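Local coordinates for protein DynF (Micromonospora chersina, PDB 6UBL) that is of unknown function but belongs to the dynemicin biosynthesis pathway and holds palmitic acid inside a beta barrel, consistent with a pocket for a long hydrophobic pathway molecule, at residues L40-I45 with F200-Y205; W63-R68 with L85-M90; K147-E152 with L182-P187. All coordinates share one frame; numbering follows the deposited sequence. Where two conformers were deposited one is given.

In the fold
Followed from the N terminus, the chain of DynF shows how a barrel wall is made from neighbours in sequence and then closed by a distant pair. Of the strands in these contacts, 37-50 comes first, but its long-range partner arrives only near the end of the chain. Strand 54-68 pairs with strand 81-92, so contact 2 closes a short loop. Contact 3 closes another further on, joining strand 146-149 to the end of strand 170-183. Only when strand 193-205 returns to strand 37-50 does contact 1 close the large loop in which both others nest, in series. Contacts 1 and 2 touch and share the palmitic acid; contact 3 lies apart, its centre about 25 Å from that of contact 1.

Contact 1 of 3, residues L40-I45 with F200-Y205; sequences LGINSI and FNMGGY. With PLM (palmitic acid), chain C.
With CG1 of Ile-42 anti to the backbone N (chi1 -178°) and the chain of Met-202 bent at chi2 and chi3, the two side chains lean together on one face of the antiparallel pair: Ile-42 CD1 lies 4.0 Å from Met-202 SD. The same methyl touches the ring of Phe-200, and the methionine's CE turns to meet Leu-40 CD1. These groups line the palmitic acid. Its carbon CB sits 3.3 Å from Ile-42 CD1, its C8 rests by Met-202 SD, and its C7 is 3.6 Å from Phe-200 CZ.

The other face is polar. Asn-201 ND2 donates to Asn-43 OD1 at 3.1 Å, nearly straight (165°), reaching a lone pair in the carbonyl plane although the two amide planes are 66° apart. Between these same residues the backbones exchange two hydrogen bonds. Two residues back, at Gly-41, the register slips by one in a beta bulge: Gly-41 N donates to Gly-204 O, while Gly-41 O takes Gly-203 N at 2.7 Å, from well above its carbonyl plane. Beyond the bulge, Leu-40 CD2 packs on Tyr-205 at CD1; the tyrosine OH is hydrogen-bonded to Asp-38. Pairing an early strand with the last one, apolar side turned to the ligand, is how an antiparallel beta barrel closes, here round a fatty acid.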
loop_
_atom_site.group_PDB
_atom_site.type_symbol
_atom_site.label_atom_id
_atom_site.label_comp_id
_atom_site.label_asym_id
_atom_site.label_seq_id
_atom_site.Cartn_x
_atom_site.Cartn_y
_atom_site.Cartn_z
ATOM N N LEU A 40 7.581 18.389 -13.425
ATOM C CA LEU A 40 8.893 18.017 -12.917
ATOM C C LEU A 40 9.491 16.827 -13.648
ATOM O O LEU A 40 8.789 15.873 -13.988
ATOM C CB LEU A 40 8.786 17.646 -11.430
ATOM C CG LEU A 40 8.360 18.753 -10.477
ATOM C CD1 LEU A 40 7.882 18.140 -9.161
ATOM C CD2 LEU A 40 9.505 19.715 -10.245
ATOM N N GLY A 41 10.808 16.864 -13.823
ATOM C CA GLY A 41 11.511 15.700 -14.302
ATOM C C GLY A 41 11.683 14.658 -13.207
ATOM O O GLY A 41 11.631 14.963 -12.014
ATOM N N ILE A 42 11.888 13.411 -13.631
ATOM C CA ILE A 42 12.079 12.297 -12.708
ATOM C C ILE A 42 12.792 11.169 -13.440
ATOM O O ILE A 42 12.603 10.969 -14.637
ATOM C CB ILE A 42 10.725 11.837 -12.108
ATOM C CG1 ILE A 42 10.938 10.697 -11.098
ATOM C CG2 ILE A 42 9.765 11.378 -13.204
ATOM C CD1 ILE A 42 9.676 10.278 -10.367
ATOM N N ASN A 43 13.618 10.426 -12.709
ATOM C CA ASN A 43 14.194 9.180 -13.196
ATOM C C ASN A 43 14.024 8.115 -12.116
ATOM O O ASN A 43 13.798 8.423 -10.937
ATOM C CB ASN A 43 15.657 9.329 -13.619
ATOM C CG ASN A 43 16.554 9.818 -12.509
ATOM O OD1 ASN A 43 16.710 9.153 -11.485
ATOM N ND2 ASN A 43 17.147 10.991 -12.703
ATOM N N SER A 44 14.099 6.852 -12.527
ATOM C CA SER A 44 13.936 5.762 -11.577
ATOM C C SER A 44 14.656 4.525 -12.094
ATOM O O SER A 44 15.039 4.434 -13.266
ATOM C CB SER A 44 12.453 5.437 -11.319
ATOM O OG SER A 44 11.851 4.760 -12.410
ATOM N N ILE A 45 14.834 3.569 -11.189
ATOM C CA ILE A 45 15.351 2.242 -11.498
ATOM C C ILE A 45 14.363 1.260 -10.884
ATOM O O ILE A 45 14.084 1.333 -9.681
ATOM C CB ILE A 45 16.761 2.010 -10.932
ATOM C CG1 ILE A 45 17.755 2.965 -11.593
ATOM C CG2 ILE A 45 17.191 0.563 -11.166
ATOM C CD1 ILE A 45 19.089 3.043 -10.893
ATOM N N PHE A 200 14.039 6.217 -7.046
ATOM C CA PHE A 200 13.864 7.312 -7.986
ATOM C C PHE A 200 14.572 8.555 -7.480
ATOM O O PHE A 200 14.961 8.647 -6.313
ATOM C CB PHE A 200 12.378 7.590 -8.303
ATOM C CG PHE A 200 11.566 8.140 -7.150
ATOM C CD1 PHE A 200 11.427 9.512 -6.961
ATOM C CD2 PHE A 200 10.907 7.287 -6.268
ATOM C CE1 PHE A 200 10.673 10.016 -5.913
ATOM C CE2 PHE A 200 10.152 7.789 -5.229
ATOM C CZ PHE A 200 10.031 9.157 -5.048
ATOM N N ASN A 201 14.746 9.505 -8.396
ATOM C CA ASN A 201 15.234 10.832 -8.069
ATOM C C ASN A 201 14.325 11.843 -8.734
ATOM O O ASN A 201 14.001 11.704 -9.918
ATOM C CB ASN A 201 16.656 11.077 -8.585
ATOM C CG ASN A 201 17.663 10.159 -7.962
ATOM O OD1 ASN A 201 18.007 10.297 -6.791
ATOM N ND2 ASN A 201 18.148 9.205 -8.742
ATOM N N MET A 202 13.909 12.848 -7.979
ATOM C CA MET A 202 13.232 13.979 -8.590
ATOM C C MET A 202 14.257 14.841 -9.314
ATOM O O MET A 202 15.388 15.011 -8.845
ATOM C CB MET A 202 12.537 14.826 -7.532
ATOM C CG MET A 202 11.476 14.102 -6.724
ATOM S SD MET A 202 10.233 13.244 -7.709
ATOM C CE MET A 202 9.565 14.593 -8.689
ATOM N N GLY A 203 13.873 15.348 -10.481
ATOM C CA GLY A 203 14.639 16.393 -11.125
ATOM C C GLY A 203 14.106 17.755 -10.736
ATOM O O GLY A 203 13.715 17.976 -9.585
ATOM N N GLY A 204 14.073 18.677 -11.696
ATOM C CA GLY A 204 13.555 20.014 -11.442
ATOM C C GLY A 204 12.426 20.369 -12.388
ATOM O O GLY A 204 11.901 19.509 -13.107
ATOM N N TYR A 205 12.024 21.634 -12.377
ATOM C CA TYR A 205 10.944 22.060 -13.253
ATOM C C TYR A 205 11.370 21.944 -14.712
ATOM O O TYR A 205 12.526 22.205 -15.074
ATOM C CB TYR A 205 10.535 23.507 -12.976
ATOM C CG TYR A 205 9.712 23.682 -11.722
ATOM C CD1 TYR A 205 8.485 23.050 -11.580
ATOM C CD2 TYR A 205 10.141 24.513 -10.705
ATOM C CE1 TYR A 205 7.726 23.221 -10.435
ATOM C CE2 TYR A 205 9.395 24.702 -9.568
ATOM C CZ TYR A 205 8.183 24.050 -9.433
ATOM O OH TYR A 205 7.452 24.254 -8.294
HETATM C C1 PLM C . 5.382 18.385 -5.143
HETATM O O1 PLM C . 5.112 18.549 -6.411
HETATM O O2 PLM C . 5.593 19.295 -4.384
HETATM C C2 PLM C . 5.433 16.951 -4.719
HETATM C C3 PLM C . 6.266 16.042 -5.584
HETATM C C4 PLM C . 6.238 14.667 -4.990
HETATM C C5 PLM C . 6.360 13.559 -5.968
HETATM C C6 PLM C . 6.228 12.207 -5.309
HETATM C C7 PLM C . 7.242 11.237 -5.850
HETATM C C8 PLM C . 7.274 11.223 -7.359
HETATM C C9 PLM C . 5.988 10.765 -7.991
HETATM C CA PLM C . 5.996 9.289 -8.279
HETATM C CB PLM C . 6.803 8.965 -9.521
HETATM C CC PLM C . 6.164 7.883 -10.339
HETATM C CD PLM C . 6.869 6.554 -10.300
HETATM C CE PLM C . 5.899 5.423 -10.521
HETATM C CF PLM C . 6.506 4.138 -10.994
HETATM C CG PLM C . 5.478 3.085 -11.208
#

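Contact 2 of 3, residues W63-R68 with L85-M90. With PLM (palmitic acid), chain C.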
loop_
_atom_site.group_PDB
_atom_site.type_symbol
_atom_site.label_atom_id
_atom_site.label_comp_id
_atom_site.label_asym_id
_atom_site.label_seq_id
_atom_site.Cartn_x
_atom_site.Cartn_y
_atom_site.Cartn_z
ATOM N N TRP A 63 8.689 12.327 -16.716
ATOM C CA TRP A 63 8.169 13.495 -16.030
ATOM C C TRP A 63 6.892 13.140 -15.287
ATOM O O TRP A 63 6.236 12.129 -15.565
ATOM C CB TRP A 63 7.930 14.647 -17.008
ATOM C CG TRP A 63 7.147 14.275 -18.232
ATOM C CD1 TRP A 63 7.652 13.955 -19.460
ATOM C CD2 TRP A 63 5.719 14.198 -18.355
ATOM N NE1 TRP A 63 6.632 13.688 -20.337
ATOM C CE2 TRP A 63 5.435 13.822 -19.688
ATOM C CE3 TRP A 63 4.658 14.404 -17.473
ATOM C CZ2 TRP A 63 4.134 13.654 -20.158
ATOM C CZ3 TRP A 63 3.364 14.233 -17.940
ATOM C CH2 TRP A 63 3.110 13.863 -19.263
ATOM N N VAL A 64 6.565 13.989 -14.317
ATOM C CA VAL A 64 5.320 13.914 -13.574
ATOM C C VAL A 64 4.737 15.317 -13.493
ATOM O O VAL A 64 5.457 16.320 -13.531
ATOM C CB VAL A 64 5.490 13.330 -12.163
ATOM C CG1 VAL A 64 5.895 11.866 -12.225
ATOM C CG2 VAL A 64 6.518 14.141 -11.373
ATOM N N ARG A 65 3.414 15.377 -13.376
ATOM C CA ARG A 65 2.675 16.606 -13.102
ATOM C C ARG A 65 1.917 16.368 -11.800
ATOM O O ARG A 65 1.107 15.432 -11.705
ATOM C CB ARG A 65 1.758 16.944 -14.270
ATOM C CG ARG A 65 2.554 17.211 -15.569
ATOM C CD ARG A 65 1.677 17.635 -16.736
ATOM N NE ARG A 65 0.963 18.855 -16.392
ATOM C CZ ARG A 65 -0.357 18.947 -16.350
ATOM N NH1 ARG A 65 -1.115 17.916 -16.683
ATOM N NH2 ARG A 65 -0.924 20.088 -15.993
ATOM N N VAL A 66 2.200 17.196 -10.791
ATOM C CA VAL A 66 1.689 17.000 -9.439
ATOM C C VAL A 66 1.011 18.291 -9.006
ATOM O O VAL A 66 1.660 19.340 -8.931
ATOM C CB VAL A 66 2.804 16.630 -8.449
ATOM C CG1 VAL A 66 2.256 16.520 -7.034
ATOM C CG2 VAL A 66 3.500 15.329 -8.876
ATOM N N VAL A 67 -0.291 18.225 -8.722
ATOM C CA VAL A 67 -1.004 19.383 -8.189
ATOM C C VAL A 67 -0.863 19.405 -6.672
ATOM O O VAL A 67 -0.937 18.361 -5.998
ATOM C CB VAL A 67 -2.486 19.395 -8.610
ATOM C CG1 VAL A 67 -3.222 18.191 -8.077
ATOM C CG2 VAL A 67 -3.148 20.688 -8.122
ATOM N N ARG A 68 -0.652 20.602 -6.135
ATOM C CA ARG A 68 -0.564 20.842 -4.705
ATOM C C ARG A 68 -1.781 21.628 -4.240
ATOM O O ARG A 68 -2.217 22.578 -4.905
ATOM C CB ARG A 68 0.685 21.643 -4.345
ATOM C CG ARG A 68 1.992 20.879 -4.429
ATOM C CD ARG A 68 3.219 21.770 -4.155
ATOM N NE ARG A 68 3.603 22.581 -5.299
ATOM C CZ ARG A 68 3.215 23.829 -5.518
ATOM N NH1 ARG A 68 2.429 24.463 -4.654
ATOM N NH2 ARG A 68 3.630 24.466 -6.611
ATOM N N LEU A 85 -1.055 13.182 -8.034
ATOM C CA LEU A 85 -0.281 12.945 -9.247
ATOM C C LEU A 85 -1.293 12.845 -10.383
ATOM O O LEU A 85 -2.091 11.907 -10.427
ATOM C CB LEU A 85 0.532 11.663 -9.097
ATOM C CG LEU A 85 1.339 11.161 -10.281
ATOM C CD1 LEU A 85 2.309 12.220 -10.759
ATOM C CD2 LEU A 85 2.079 9.881 -9.895
ATOM N N ILE A 86 -1.291 13.831 -11.282
ATOM C CA ILE A 86 -2.350 13.943 -12.283
ATOM C C ILE A 86 -1.946 13.494 -13.684
ATOM O O ILE A 86 -2.835 13.255 -14.524
ATOM C CB ILE A 86 -2.982 15.349 -12.341
ATOM C CG1 ILE A 86 -1.979 16.401 -12.835
ATOM C CG2 ILE A 86 -3.534 15.753 -10.984
ATOM C CD1 ILE A 86 -2.600 17.792 -13.014
ATOM N N GLU A 87 -0.651 13.372 -13.961
ATOM C CA GLU A 87 -0.216 12.888 -15.261
ATOM C C GLU A 87 1.236 12.463 -15.114
ATOM O O GLU A 87 1.983 13.049 -14.321
ATOM C CB GLU A 87 -0.310 13.984 -16.339
ATOM C CG GLU A 87 -0.275 13.442 -17.766
ATOM C CD GLU A 87 -0.481 14.515 -18.817
ATOM O OE1 GLU A 87 -0.465 15.710 -18.465
ATOM O OE2 GLU A 87 -0.688 14.161 -20.004
ATOM N N MET A 88 1.615 11.416 -15.848
ATOM C CA MET A 88 2.974 10.897 -15.818
ATOM C C MET A 88 3.323 10.334 -17.186
ATOM O O MET A 88 2.444 9.912 -17.947
ATOM C CB MET A 88 3.115 9.779 -14.781
ATOM C CG MET A 88 4.506 9.177 -14.644
ATOM S SD MET A 88 4.540 8.087 -13.207
ATOM C CE MET A 88 3.395 6.802 -13.675
ATOM N N LYS A 89 4.616 10.347 -17.495
ATOM C CA LYS A 89 5.148 9.523 -18.577
ATOM C C LYS A 89 6.599 9.218 -18.226
ATOM O O LYS A 89 7.421 10.137 -18.145
ATOM C CB LYS A 89 5.069 10.216 -19.942
ATOM C CG LYS A 89 5.525 9.299 -21.083
ATOM C CD LYS A 89 5.290 9.883 -22.475
ATOM C CE LYS A 89 5.458 8.814 -23.566
ATOM N NZ LYS A 89 5.087 9.295 -24.929
ATOM N N MET A 90 6.915 7.948 -17.997
ATOM C CA MET A 90 8.299 7.522 -17.851
ATOM C C MET A 90 8.565 6.390 -18.830
ATOM O O MET A 90 7.712 5.524 -19.037
ATOM C CB MET A 90 8.592 7.060 -16.438
ATOM C CG MET A 90 8.404 8.150 -15.415
ATOM S SD MET A 90 8.819 7.621 -13.763
ATOM C CE MET A 90 10.604 7.744 -13.844
HETATM C C1 PLM C . 5.382 18.385 -5.143
HETATM O O1 PLM C . 5.112 18.549 -6.411
HETATM O O2 PLM C . 5.593 19.295 -4.384
HETATM C C2 PLM C . 5.433 16.951 -4.719
HETATM C C3 PLM C . 6.266 16.042 -5.584
HETATM C C4 PLM C . 6.238 14.667 -4.990
HETATM C C5 PLM C . 6.360 13.559 -5.968
HETATM C C6 PLM C . 6.228 12.207 -5.309
HETATM C C7 PLM C . 7.242 11.237 -5.850
HETATM C C8 PLM C . 7.274 11.223 -7.359
HETATM C C9 PLM C . 5.988 10.765 -7.991
HETATM C CA PLM C . 5.996 9.289 -8.279
HETATM C CB PLM C . 6.803 8.965 -9.521
HETATM C CC PLM C . 6.164 7.883 -10.339
HETATM C CD PLM C . 6.869 6.554 -10.300
HETATM C CE PLM C . 5.899 5.423 -10.521
HETATM C CF PLM C . 6.506 4.138 -10.994
HETATM C CG PLM C . 5.478 3.085 -11.208
#
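Arg-65 and Glu-87 lie side by side on the face of this antiparallel pair turned from the fatty acid, and NH1 of the arginine, its chain bent at chi3 (59°), meets OE1 of the glutamate in a 2.9 Å salt bridge. The oxygen is approached nearly along its C-O bond, with guanidinium and carboxylate planes 80° apart, so a single nitrogen makes the link. Ile-86 CD1 lies over a face of the guanidinium. Next along, Trp-63 holds CG between its backbone N and carbonyl carbon, which lays the indole over the neighbouring strand: Lys-89 CB sits 3.4 Å above the ring plane, and Glu-87 CG comes to the ring edge, 3.7 Å from Trp-63 CH2. Replacing this indole by an alanine is likely to leave the glutamate's aliphatic stem without its edge contact and Lys-89 CB without its cover.

On the opposite face Leu-85 CD1 packs against Val-64 CB at 3.6 Å, and Met-88, in the conformer given here, points SD at the palmitic acid tail. At the acid's head, Arg-68 CD lies 3.4 Å from carboxyl atom O2.

What sets these rows is a classic beta bulge, in which Ile-86 and Glu-87 both oppose Arg-65: Ile-86 N donates to Arg-65 O, and Arg-65 N to Glu-87 O. Further out, Asn-39 and Asn-20 take the remaining nitrogens of Arg-65, probably fixing its rotation, while Arg-68 is salt-bridged to Asp-38 through NE and hydrogen-bonded to Glu-34 O through NH1. The tail thus meets apolar groups, the head lies near Arg-68, and the Arg-65/Glu-87 pair keeps to the other face.

Contact 3 of 3, residues K147-E152 with L182-P187; sequences KLMNRE and LDVNDP
Met-149 and Leu-182 bind each other twice through their backbones, N to O in both directions. Leu-182 N reaches Met-149 O at 2.7 Å, and Leu-148 CA comes within 3.0 Å of Leu-182 O beside them. In this close-set part CG of Met-149, in the conformer given here, stands between the backbone N and the carbonyl carbon (chi1 49°), which carries it across to Val-184 CG1. On the other face Leu-148 CD2 rests on Asp-183 CA, and Val-192 covers both residues.

Strand 170-183 ends here in a type I beta turn from Asp-183 to Asp-186, laid against the short strand 146-149 at the margin of the barrel. An Asx turn overlaps it: Asp-183, with CG anti to the backbone N, accepts from Asn-185 N on OD1 from above the carboxylate plane. This is the solvent side of the contact. The same OD1 accepts a hydrogen bond from a water, 2.6 Å away, which itself accepts from Lys-147 N. This carboxylate therefore spans the turn and the strand by way of solvent, and the ammonium end of the exposed Lys-147 runs off from the contact although its CB touches Val-184 CG2.

At the loop end, the extended chain of Arg-151 crosses Leu-182 at about a right angle, its CG 3.7 Å from Leu-182 CD1, and the guanidinium has Pro-187 O over one face, an approach too poorly angled for a hydrogen bond. Its terminal nitrogens are held elsewhere, NH2 by a salt bridge to Asp-188 and NH1 by a hydrogen bond to the carbonyl oxygen of Gly-10 of the second subunit.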
loop_
_atom_site.group_PDB
_atom_site.type_symbol
_atom_site.label_atom_id
_atom_site.label_comp_id
_atom_site.label_asym_id
_atom_site.label_seq_id
_atom_site.Cartn_x
_atom_site.Cartn_y
_atom_site.Cartn_z
ATOM N N LYS A 147 -0.130 -5.040 -21.214
ATOM C CA LYS A 147 -0.146 -3.863 -20.361
ATOM C C LYS A 147 -0.479 -4.355 -18.960
ATOM O O LYS A 147 -1.413 -5.147 -18.786
ATOM C CB LYS A 147 -1.223 -2.853 -20.787
ATOM C CG LYS A 147 -0.787 -1.920 -21.901
ATOM C CD LYS A 147 -1.802 -0.808 -22.131
ATOM C CE LYS A 147 -1.768 -0.367 -23.585
ATOM N NZ LYS A 147 -2.767 0.691 -23.897
ATOM N N LEU A 148 0.280 -3.908 -17.968
ATOM C CA LEU A 148 0.071 -4.338 -16.593
ATOM C C LEU A 148 -0.373 -3.164 -15.730
ATOM O O LEU A 148 -0.106 -2.002 -16.044
ATOM C CB LEU A 148 1.353 -4.941 -16.006
ATOM C CG LEU A 148 2.032 -6.038 -16.835
ATOM C CD1 LEU A 148 3.231 -6.595 -16.106
ATOM C CD2 LEU A 148 1.003 -7.122 -17.146
ATOM N N MET A 149 -1.068 -3.489 -14.645
ATOM C CA MET A 149 -1.521 -2.493 -13.692
ATOM C C MET A 149 -1.346 -3.040 -12.285
ATOM O O MET A 149 -1.166 -4.241 -12.082
ATOM C CB MET A 149 -3.001 -2.159 -13.901
ATOM C CG MET A 149 -3.889 -3.386 -13.996
ATOM S SD MET A 149 -5.644 -2.982 -13.908
ATOM C CE MET A 149 -5.748 -2.429 -12.209
ATOM N N ASN A 150 -1.426 -2.145 -11.310
ATOM C CA ASN A 150 -1.399 -2.513 -9.900
ATOM C C ASN A 150 -2.729 -2.153 -9.248
ATOM O O ASN A 150 -3.263 -1.061 -9.461
ATOM C CB ASN A 150 -0.234 -1.843 -9.172
ATOM C CG ASN A 150 -0.264 -0.327 -9.274
ATOM O OD1 ASN A 150 -0.278 0.229 -10.367
ATOM N ND2 ASN A 150 -0.262 0.349 -8.120
ATOM N N ARG A 151 -3.260 -3.081 -8.458
ATOM C CA ARG A 151 -4.412 -2.814 -7.601
ATOM C C ARG A 151 -4.002 -2.293 -6.235
ATOM O O ARG A 151 -4.715 -1.471 -5.639
ATOM C CB ARG A 151 -5.250 -4.082 -7.420
ATOM C CG ARG A 151 -6.204 -4.359 -8.572
ATOM C CD ARG A 151 -7.111 -5.559 -8.334
ATOM N NE ARG A 151 -8.115 -5.649 -9.395
ATOM C CZ ARG A 151 -8.897 -6.699 -9.621
ATOM N NH1 ARG A 151 -8.823 -7.772 -8.843
ATOM N NH2 ARG A 151 -9.777 -6.668 -10.611
ATOM N N GLU A 152 -2.894 -2.778 -5.725
ATOM C CA GLU A 152 -2.296 -2.243 -4.523
ATOM C C GLU A 152 -1.491 -1.009 -4.900
ATOM O O GLU A 152 -0.603 -1.105 -5.760
ATOM C CB GLU A 152 -1.371 -3.344 -4.029
ATOM C CG GLU A 152 -0.633 -3.106 -2.782
ATOM C CD GLU A 152 0.181 -4.327 -2.431
ATOM O OE1 GLU A 152 -0.303 -5.462 -2.654
ATOM O OE2 GLU A 152 1.309 -4.154 -1.953
ATOM N N LEU A 182 -0.698 -6.884 -12.599
ATOM C CA LEU A 182 -1.776 -7.661 -13.192
ATOM C C LEU A 182 -1.988 -7.273 -14.649
ATOM O O LEU A 182 -1.845 -6.106 -15.020
ATOM C CB LEU A 182 -3.081 -7.379 -12.431
ATOM C CG LEU A 182 -2.991 -7.512 -10.907
ATOM C CD1 LEU A 182 -4.269 -7.055 -10.228
ATOM C CD2 LEU A 182 -2.664 -8.953 -10.568
ATOM N N ASP A 183 -2.331 -8.263 -15.470
ATOM C CA ASP A 183 -2.722 -8.001 -16.855
ATOM C C ASP A 183 -3.998 -7.161 -16.857
ATOM O O ASP A 183 -4.993 -7.525 -16.222
ATOM C CB ASP A 183 -2.977 -9.345 -17.545
ATOM C CG ASP A 183 -3.194 -9.231 -19.049
ATOM O OD1 ASP A 183 -3.507 -8.136 -19.566
ATOM O OD2 ASP A 183 -3.076 -10.278 -19.720
ATOM N N VAL A 184 -3.966 -6.020 -17.555
ATOM C CA VAL A 184 -5.151 -5.167 -17.615
ATOM C C VAL A 184 -6.334 -5.928 -18.190
ATOM O O VAL A 184 -7.491 -5.610 -17.892
ATOM C CB VAL A 184 -4.881 -3.868 -18.410
ATOM C CG1 VAL A 184 -3.874 -2.986 -17.696
ATOM C CG2 VAL A 184 -4.421 -4.195 -19.826
ATOM N N ASN A 185 -6.073 -6.925 -19.026
ATOM C CA ASN A 185 -7.126 -7.747 -19.603
ATOM C C ASN A 185 -7.528 -8.934 -18.730
ATOM O O ASN A 185 -8.449 -9.668 -19.104
ATOM C CB ASN A 185 -6.679 -8.272 -20.968
ATOM C CG ASN A 185 -6.517 -7.170 -21.987
ATOM O OD1 ASN A 185 -7.278 -6.203 -21.998
ATOM N ND2 ASN A 185 -5.528 -7.316 -22.862
ATOM N N ASP A 186 -6.869 -9.159 -17.597
ATOM C CA ASP A 186 -7.239 -10.262 -16.713
ATOM C C ASP A 186 -6.917 -9.830 -15.285
ATOM O O ASP A 186 -6.103 -10.468 -14.603
ATOM C CB ASP A 186 -6.499 -11.540 -17.107
ATOM C CG ASP A 186 -6.969 -12.767 -16.335
ATOM O OD1 ASP A 186 -8.114 -12.799 -15.837
ATOM O OD2 ASP A 186 -6.177 -13.726 -16.238
ATOM N N PRO A 187 -7.531 -8.738 -14.807
ATOM C CA PRO A 187 -7.117 -8.167 -13.515
ATOM C C PRO A 187 -7.531 -9.010 -12.325
ATOM O O PRO A 187 -6.974 -8.813 -11.236
ATOM C CB PRO A 187 -7.800 -6.790 -13.494
ATOM C CG PRO A 187 -9.003 -6.969 -14.359
ATOM C CD PRO A 187 -8.588 -7.933 -15.454
HETATM O O HOH W 1 -2.533 -6.837 -21.656
#